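Local coordinates for protein uroporphyrinogen III synthase (Thermus thermophilus, PDB 1WCW) that probably catalyses the ring closure of linear hydroxymethylbilane to uroporphyrinogen III, with inversion of ring D, in tetrapyrrole biosynthesis, at residues A[60-65]-A[126-131]; A[69-74]-A[135-140]; A[94-97]-A[101-104]; A[104-107]-A[111-114]. One frame throughout, in Å; residues are numbered along the deposited sequence.

Contact 1 (A[60-65]-A[126-131])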
# COMPACT_ATOMS: atom_id res chain seq x y z
N VAL A 60 3.70 23.51 -10.40
CA VAL A 60 4.07 23.24 -9.00
C VAL A 60 5.59 23.11 -8.91
O VAL A 60 6.27 22.82 -9.91
CB VAL A 60 3.42 21.93 -8.44
CG1 VAL A 60 1.90 22.06 -8.48
CG2 VAL A 60 3.85 20.71 -9.23
N ASP A 61 6.08 23.26 -7.70
CA ASP A 61 7.53 23.17 -7.53
C ASP A 61 8.00 21.78 -7.27
O ASP A 61 9.10 21.41 -7.65
CB ASP A 61 7.88 24.12 -6.39
CG ASP A 61 7.51 25.51 -6.75
OD1 ASP A 61 8.21 26.07 -7.61
OD2 ASP A 61 6.45 25.99 -6.27
N LEU A 62 7.13 20.99 -6.64
CA LEU A 62 7.48 19.63 -6.29
C LEU A 62 6.25 18.76 -6.51
O LEU A 62 5.11 19.18 -6.26
CB LEU A 62 7.92 19.58 -4.83
CG LEU A 62 8.46 18.28 -4.26
CD1 LEU A 62 9.48 18.63 -3.14
CD2 LEU A 62 7.38 17.45 -3.77
N PHE A 63 6.50 17.56 -6.99
CA PHE A 63 5.46 16.56 -7.16
C PHE A 63 5.92 15.29 -6.47
O PHE A 63 6.97 14.75 -6.75
CB PHE A 63 5.22 16.27 -8.67
CG PHE A 63 4.16 15.19 -8.91
CD1 PHE A 63 2.80 15.45 -8.66
CD2 PHE A 63 4.53 13.93 -9.31
CE1 PHE A 63 1.83 14.39 -8.81
CE2 PHE A 63 3.58 12.91 -9.46
CZ PHE A 63 2.27 13.13 -9.21
N LEU A 64 5.11 14.79 -5.56
CA LEU A 64 5.41 13.59 -4.81
C LEU A 64 4.39 12.48 -5.14
O LEU A 64 3.16 12.62 -4.79
CB LEU A 64 5.44 13.91 -3.32
CG LEU A 64 6.16 12.91 -2.38
CD1 LEU A 64 6.32 13.61 -1.05
CD2 LEU A 64 5.43 11.58 -2.21
N ALA A 65 4.86 11.45 -5.80
CA ALA A 65 4.03 10.30 -6.15
C ALA A 65 4.20 9.20 -5.11
O ALA A 65 5.34 8.83 -4.82
CB ALA A 65 4.47 9.74 -7.52
N LEU A 126 15.09 13.34 1.13
CA LEU A 126 14.87 13.67 -0.26
C LEU A 126 13.91 14.83 -0.38
O LEU A 126 13.63 15.21 -1.54
CB LEU A 126 14.30 12.42 -0.99
CG LEU A 126 15.05 11.12 -0.77
CD1 LEU A 126 14.35 10.01 -1.64
CD2 LEU A 126 16.52 11.21 -1.23
N LEU A 127 13.34 15.35 0.73
CA LEU A 127 12.38 16.44 0.64
C LEU A 127 13.18 17.69 0.79
O LEU A 127 13.66 18.00 1.91
CB LEU A 127 11.31 16.43 1.75
CG LEU A 127 10.31 15.29 1.81
CD1 LEU A 127 9.40 15.49 3.03
CD2 LEU A 127 9.53 15.21 0.54
N PRO A 128 13.27 18.47 -0.27
CA PRO A 128 14.08 19.69 -0.17
C PRO A 128 13.42 20.89 0.46
O PRO A 128 12.20 21.11 0.31
CB PRO A 128 14.44 20.00 -1.63
CG PRO A 128 14.09 18.69 -2.42
CD PRO A 128 12.89 18.15 -1.65
N GLN A 129 14.20 21.65 1.22
CA GLN A 129 13.73 22.88 1.79
C GLN A 129 13.45 23.73 0.55
O GLN A 129 14.33 23.93 -0.33
CB GLN A 129 14.82 23.46 2.64
CG GLN A 129 14.25 24.60 3.41
CD GLN A 129 13.33 24.18 4.62
OE1 GLN A 129 12.35 24.93 4.89
NE2 GLN A 129 13.65 23.12 5.35
N GLY A 130 12.25 24.29 0.47
CA GLY A 130 11.88 25.03 -0.71
C GLY A 130 10.84 26.11 -0.47
O GLY A 130 10.64 26.56 0.67
N ARG A 131 10.25 26.59 -1.56
CA ARG A 131 9.28 27.65 -1.59
C ARG A 131 8.21 27.18 -2.61
O ARG A 131 8.52 26.47 -3.58
CB ARG A 131 9.95 28.95 -2.16
CG ARG A 131 11.37 29.33 -1.61
CD ARG A 131 12.47 29.74 -2.67
NE ARG A 131 12.16 30.93 -3.47
CZ ARG A 131 12.67 31.18 -4.67
NH1 ARG A 131 12.33 32.28 -5.33
NH2 ARG A 131 13.53 30.34 -5.23

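Contact 2 (A[69-74]-A[135-140])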
# COMPACT_ATOMS: atom_id res chain seq x y z
N VAL A 69 -0.32 3.28 -9.54
CA VAL A 69 -1.72 3.42 -9.91
C VAL A 69 -2.11 4.90 -9.86
O VAL A 69 -2.80 5.41 -10.75
CB VAL A 69 -2.66 2.61 -8.98
CG1 VAL A 69 -4.12 2.90 -9.29
CG2 VAL A 69 -2.37 1.13 -9.19
N GLY A 70 -1.69 5.59 -8.82
CA GLY A 70 -2.03 6.99 -8.68
C GLY A 70 -1.45 7.88 -9.75
O GLY A 70 -2.14 8.81 -10.23
N VAL A 71 -0.22 7.64 -10.13
CA VAL A 71 0.41 8.40 -11.19
C VAL A 71 -0.42 8.18 -12.48
O VAL A 71 -0.79 9.15 -13.19
CB VAL A 71 1.85 7.93 -11.39
CG1 VAL A 71 2.41 8.49 -12.72
CG2 VAL A 71 2.71 8.36 -10.19
N ARG A 72 -0.73 6.93 -12.82
CA ARG A 72 -1.46 6.66 -14.05
C ARG A 72 -2.83 7.28 -14.01
O ARG A 72 -3.26 7.93 -15.01
CB ARG A 72 -1.55 5.16 -14.27
CG ARG A 72 -0.19 4.57 -14.52
CD ARG A 72 -0.22 3.05 -14.95
NE ARG A 72 1.16 2.57 -14.93
CZ ARG A 72 1.74 1.98 -13.89
NH1 ARG A 72 3.02 1.60 -13.95
NH2 ARG A 72 1.02 1.70 -12.82
N ASP A 73 -3.54 7.14 -12.88
CA ASP A 73 -4.87 7.73 -12.78
C ASP A 73 -4.83 9.26 -12.92
O ASP A 73 -5.75 9.84 -13.56
CB ASP A 73 -5.56 7.39 -11.45
CG ASP A 73 -6.02 5.96 -11.36
OD1 ASP A 73 -6.45 5.64 -10.23
OD2 ASP A 73 -5.98 5.19 -12.36
N LEU A 74 -3.86 9.94 -12.32
CA LEU A 74 -3.79 11.35 -12.45
C LEU A 74 -3.53 11.79 -13.88
O LEU A 74 -4.14 12.78 -14.33
CB LEU A 74 -2.68 11.87 -11.50
CG LEU A 74 -2.48 13.35 -11.46
CD1 LEU A 74 -3.72 14.08 -11.03
CD2 LEU A 74 -1.33 13.67 -10.44
N ALA A 135 2.71 19.21 -4.79
CA ALA A 135 1.56 18.38 -5.13
C ALA A 135 1.84 17.00 -4.58
O ALA A 135 2.94 16.44 -4.81
CB ALA A 135 1.41 18.31 -6.62
N LEU A 136 0.91 16.45 -3.83
CA LEU A 136 1.09 15.15 -3.19
C LEU A 136 -0.01 14.23 -3.68
O LEU A 136 -1.22 14.50 -3.44
CB LEU A 136 1.03 15.35 -1.66
CG LEU A 136 0.98 14.08 -0.85
CD1 LEU A 136 2.20 13.23 -1.03
CD2 LEU A 136 0.87 14.47 0.57
N GLN A 137 0.34 13.15 -4.33
CA GLN A 137 -0.66 12.18 -4.78
C GLN A 137 -0.90 11.18 -3.66
O GLN A 137 0.04 10.54 -3.16
CB GLN A 137 -0.12 11.47 -6.00
CG GLN A 137 -1.01 10.31 -6.52
CD GLN A 137 -0.53 8.95 -6.00
OE1 GLN A 137 -1.33 8.16 -5.45
NE2 GLN A 137 0.69 8.67 -6.19
N LEU A 138 -2.17 11.05 -3.25
CA LEU A 138 -2.65 10.18 -2.16
C LEU A 138 -3.53 9.07 -2.72
O LEU A 138 -3.85 9.00 -3.92
CB LEU A 138 -3.49 11.07 -1.28
CG LEU A 138 -2.74 12.26 -0.68
CD1 LEU A 138 -3.74 13.25 -0.03
CD2 LEU A 138 -1.71 11.73 0.36
N TYR A 139 -3.86 8.15 -1.82
CA TYR A 139 -4.64 6.98 -2.17
C TYR A 139 -5.71 6.66 -1.11
O TYR A 139 -6.13 5.53 -0.99
CB TYR A 139 -3.76 5.80 -2.41
CG TYR A 139 -2.76 5.57 -1.33
CD1 TYR A 139 -3.07 4.81 -0.18
CD2 TYR A 139 -1.46 6.11 -1.44
CE1 TYR A 139 -2.09 4.56 0.85
CE2 TYR A 139 -0.51 5.89 -0.47
CZ TYR A 139 -0.83 5.11 0.68
OH TYR A 139 0.09 4.83 1.62
N GLY A 140 -6.14 7.67 -0.38
CA GLY A 140 -7.25 7.51 0.58
C GLY A 140 -6.91 7.41 2.04
O GLY A 140 -7.78 7.55 2.87

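Contact 3 (A[94-97]-A[101-104])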
# COMPACT_ATOMS: atom_id res chain seq x y z
N ARG A 94 10.58 15.96 -9.01
CA ARG A 94 9.71 14.80 -8.87
C ARG A 94 10.26 13.78 -7.94
O ARG A 94 11.40 13.30 -8.13
CB ARG A 94 9.48 14.20 -10.24
CG ARG A 94 8.79 15.13 -11.24
CD ARG A 94 8.59 14.45 -12.62
NE ARG A 94 9.81 14.05 -13.27
CZ ARG A 94 10.61 14.88 -13.94
NH1 ARG A 94 11.72 14.36 -14.50
NH2 ARG A 94 10.31 16.18 -14.05
N LEU A 95 9.48 13.39 -6.94
CA LEU A 95 9.84 12.35 -6.01
C LEU A 95 8.92 11.17 -6.07
O LEU A 95 7.68 11.35 -6.25
CB LEU A 95 9.77 12.85 -4.59
CG LEU A 95 10.80 13.89 -4.22
CD1 LEU A 95 10.51 14.42 -2.85
CD2 LEU A 95 12.25 13.30 -4.28
N ALA A 96 9.44 9.96 -5.97
CA ALA A 96 8.55 8.77 -5.90
C ALA A 96 8.84 8.11 -4.58
O ALA A 96 9.98 7.94 -4.16
CB ALA A 96 8.86 7.88 -7.03
N ARG A 97 7.78 7.73 -3.86
CA ARG A 97 7.97 7.08 -2.57
C ARG A 97 8.69 5.74 -2.72
O ARG A 97 9.49 5.41 -1.85
CB ARG A 97 6.60 6.86 -1.90
CG ARG A 97 6.72 6.26 -0.50
CD ARG A 97 5.32 6.05 0.13
NE ARG A 97 4.47 5.16 -0.63
CZ ARG A 97 3.25 4.77 -0.24
NH1 ARG A 97 2.76 5.17 0.90
NH2 ARG A 97 2.55 4.03 -1.08
N ALA A 101 5.82 3.69 -7.91
CA ALA A 101 5.54 5.05 -8.38
C ALA A 101 6.63 5.49 -9.33
O ALA A 101 6.38 6.18 -10.30
CB ALA A 101 5.47 6.05 -7.23
N ALA A 102 7.87 5.08 -9.02
CA ALA A 102 8.97 5.45 -9.88
C ALA A 102 8.80 4.88 -11.29
O ALA A 102 9.05 5.57 -12.26
CB ALA A 102 10.30 5.04 -9.30
N ARG A 103 8.36 3.63 -11.39
CA ARG A 103 8.23 3.04 -12.70
C ARG A 103 7.13 3.73 -13.50
O ARG A 103 7.28 3.96 -14.72
CB ARG A 103 7.89 1.58 -12.52
CG ARG A 103 8.97 0.73 -11.90
CD ARG A 103 8.39 -0.62 -11.39
NE ARG A 103 9.38 -1.29 -10.54
CZ ARG A 103 9.15 -2.31 -9.72
NH1 ARG A 103 7.92 -2.83 -9.62
NH2 ARG A 103 10.16 -2.81 -9.01
N ALA A 104 6.00 4.07 -12.85
CA ALA A 104 4.93 4.74 -13.57
C ALA A 104 5.42 6.09 -14.07
O ALA A 104 5.09 6.48 -15.16
CB ALA A 104 3.72 4.90 -12.70

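Contact 4 (A[104-107]-A[111-114])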
# COMPACT_ATOMS: atom_id res chain seq x y z
N ALA A 104 6.00 4.07 -12.85
CA ALA A 104 4.93 4.74 -13.57
C ALA A 104 5.42 6.09 -14.07
O ALA A 104 5.09 6.48 -15.16
CB ALA A 104 3.72 4.90 -12.70
N LEU A 105 6.18 6.84 -13.28
CA LEU A 105 6.70 8.12 -13.76
C LEU A 105 7.67 7.91 -14.95
O LEU A 105 7.57 8.64 -15.94
CB LEU A 105 7.42 8.84 -12.59
CG LEU A 105 6.44 9.51 -11.58
CD1 LEU A 105 7.25 9.96 -10.34
CD2 LEU A 105 5.75 10.73 -12.21
N LYS A 106 8.55 6.91 -14.84
CA LYS A 106 9.51 6.64 -15.93
C LYS A 106 8.75 6.28 -17.22
O LYS A 106 9.08 6.77 -18.29
CB LYS A 106 10.41 5.49 -15.53
CG LYS A 106 11.43 5.87 -14.51
CD LYS A 106 12.71 6.30 -15.16
CE LYS A 106 13.80 6.52 -14.10
NZ LYS A 106 15.19 6.75 -14.67
N GLU A 107 7.72 5.45 -17.11
CA GLU A 107 6.92 5.05 -18.28
C GLU A 107 6.20 6.25 -18.90
O GLU A 107 5.89 6.25 -20.08
CB GLU A 107 5.95 3.95 -17.90
CG GLU A 107 6.66 2.59 -17.67
CD GLU A 107 5.74 1.48 -17.10
OE1 GLU A 107 6.23 0.32 -16.95
OE2 GLU A 107 4.54 1.75 -16.79
N PRO A 111 10.68 10.63 -15.44
CA PRO A 111 11.39 9.90 -14.38
C PRO A 111 11.62 10.73 -13.12
O PRO A 111 11.91 11.92 -13.18
CB PRO A 111 12.71 9.44 -15.06
CG PRO A 111 12.94 10.53 -16.12
CD PRO A 111 11.55 10.87 -16.63
N PRO A 112 11.53 10.09 -11.97
CA PRO A 112 11.75 10.83 -10.73
C PRO A 112 13.18 11.26 -10.54
O PRO A 112 14.11 10.60 -10.98
CB PRO A 112 11.31 9.83 -9.64
CG PRO A 112 11.62 8.48 -10.27
CD PRO A 112 11.29 8.63 -11.74
N HIS A 113 13.35 12.37 -9.83
CA HIS A 113 14.69 12.83 -9.46
C HIS A 113 15.20 12.07 -8.28
O HIS A 113 16.43 11.99 -8.13
CB HIS A 113 14.66 14.33 -9.18
CG HIS A 113 14.20 15.13 -10.34
ND1 HIS A 113 14.94 15.44 -11.49
CD2 HIS A 113 12.99 15.72 -10.51
CE1 HIS A 113 14.20 16.20 -12.29
NE2 HIS A 113 13.01 16.37 -11.71
N ALA A 114 14.36 11.55 -7.39
CA ALA A 114 14.81 10.74 -6.29
C ALA A 114 13.64 9.81 -5.94
O ALA A 114 12.48 10.09 -6.22
CB ALA A 114 15.21 11.58 -5.12

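Contact 1 (A[60-65]-A[126-131])
Leu62 and Leu64 on strand 62-65 meet Pro128 and Leu127 of the loop 126-131 in two apolar pairs. The CD1 methyl of Leu62 touches the ring carbon CD of Pro128 at 3.8 Å. Two residues further along the strand, Leu64 CD1 meets Leu127 CD2 at 3.9 Å, the two side chains crossing at about a right angle. In Leu64, CG stands anti to the backbone N (chi1 -161°), which carries its CD1 methyl off the strand to the loop. Leu127 sends its CG anti to the carbonyl carbon (chi1 -65°), and its branch reaches the strand although the bond to CB does not aim there.

The strand belongs to a mixed sheet of an alpha/beta domain, where it runs parallel to both of its neighbours, 132-137 and 93-96. Leu62 and Leu64 project from one side of that sheet, while Phe63 and Ala65 face helix 99-107 on the other. Leu127 reaches further into the domain, packing also on Leu95 and on Ala149 and Leu150 of helix 144-152. The touching parts of the two segments run 152° apart, because the loop doubles back before it enters strand 132-137.

Polar groups meet at the solvent side, but no hydrogen bond links the segments. Asp61 OD2 comes within 3.4 Å of Arg131 O, and both are acceptors. The carboxylate is instead engaged by Val133 N, which donates to OD2 just beyond Arg131. Loop carbonyls find donors outside the pair: Leu127 O takes Arg153 NE, and Pro128 O takes Tyr155 OH.

Contact 2 (A[69-74]-A[135-140])
Gly70, on which the side chain of Gln137 rests, is held by polar bonds at both ends of its backbone: its O accepts Leu74 N at 2.9 Å in the regular helix pattern, and its N donates to Thr67 OG1. Opposite, Gln137 is tied down through its own backbone, for its O is bonded by Thr66 OG1 and its peptide pairs with Leu64 in the sheet.

What bridges helix and strand is the glutamine side chain itself. Gln137 CG lies anti to the backbone N (chi1 174°), and a bend at chi2 (-97°) turns the amide against the helix backbone. Gln137 CD then stands 3.6 Å from Gly70 CA, and Gln137 CG is 4.1 Å from that same CA. Gly70 has no beta carbon in the way, which is what allows the approach; the amide end also borders Val71.

An alanine at Gln137 would remove the amide and is likely to leave a gap beside Gly70, with the start of the helix less firmly seated on the strand.

All three touching residues are buried. Helix 68-80 follows strand 62-65 and begins the crossover to strand 93-96; its first turn packs against the C-terminal end of strand 132-137, the parallel neighbour of 62-65, a beta-alpha-beta arrangement of an alpha/beta domain.

Contact 3 (A[94-97]-A[101-104])
The flat group at the centre of this contact is the peptide joining Ala101 to Ala102, and the methyl of Ala96 lies over one face of it. Ala96 CB sits 3.6 Å from Ala102 N, almost straight above that nitrogen, so the approach is a carbon packed on a peptide plane and involves no hydrogen bond. Ala102 CA is nearly as close, at 3.7 Å from Ala96 CB. Two methyls flank the same spot: Ala101 CB, on the side of the plane that Ala96 occupies, and Ala102 CB, which stays near the plane; each is 3.9 Å from Ala96 CB.

Such small side chains let the backbones come close, with 5.2 Å between the CA atoms of Ala96 and Ala102. The peptide N of Arg97 adds a looser approach, 4.4 Å from Ala101 CB. The guanidinium of Arg97 leads off to Tyr139 OH, which bonds its NH1, as does a bound glycerol that probably came from the crystallisation liquor.

Strand 93-96 and helix 99-107 are the first two elements of a beta-alpha-beta unit completed by strand 114-115, and the contact lies at the short turn between them. The strand is bracketed in the sheet by 62-65 and 114-115. Ala102 also touches Val115, and further along the helix Ala104 packs on Val71 and Arg72 of helix 68-80.

Contact 4 (A[104-107]-A[111-114])
Two successive prolines, Pro111 and Pro112, are laid against the last turn of helix 99-107, where Leu105 and Lys106 receive them. Pro112 does the work on the buried side: its CD lies 4.0 Å from Leu105 CB, and its CB is 4.1 Å from Leu105 CD1. The same CD touches the lysine stem, with Lys106 CG 3.9 Å away and the two side chains crossing at about a right angle.

Lys106 is the less certain partner. Its aliphatic part runs across Pro111, but carbons there are modelled too close together to be trusted, so only the general overlap is safe. Behind Leu105 lie Val71, Phe63 and Ala65; Pro112 also covers Ala96, and Pro111 O accepts Arg94 NH1. The connection from helix 99-107 to strand 114-115 is thus packed on the helix and, through Ala96, on strand 93-96.

Leu105 O and Pro111 N are 3.7 Å apart, yet a proline nitrogen inside a chain carries no hydrogen to donate. With no hydrogen bond between the segments, the 216 Å² buried here comes from packing, largely of carbon on carbon, and the two prolines can offer no backbone N-H to the helix end.

Overall arrangement
Going from the N terminus, segment 60-65 opens contact 1, which closes only at 126-131. Segment 69-74 opens contact 2 inside that span, and the contact closes after it, at 135-140, so the two long-range contacts cross. Contacts 3 and 4 both fall within these spans and each closes a short connection: 94-97 with 101-104, then 104-107 with 111-114. They share Ala104, one helix serving both. Strands 62-65, 93-96 and 132-137 place contacts 1, 2 and 3 on a common sheet. Helix 68-80 meets helix 99-107 through Val71 with Ala104 and the Arg72-Glu107 salt bridge, joining contact 2 to contacts 3 and 4.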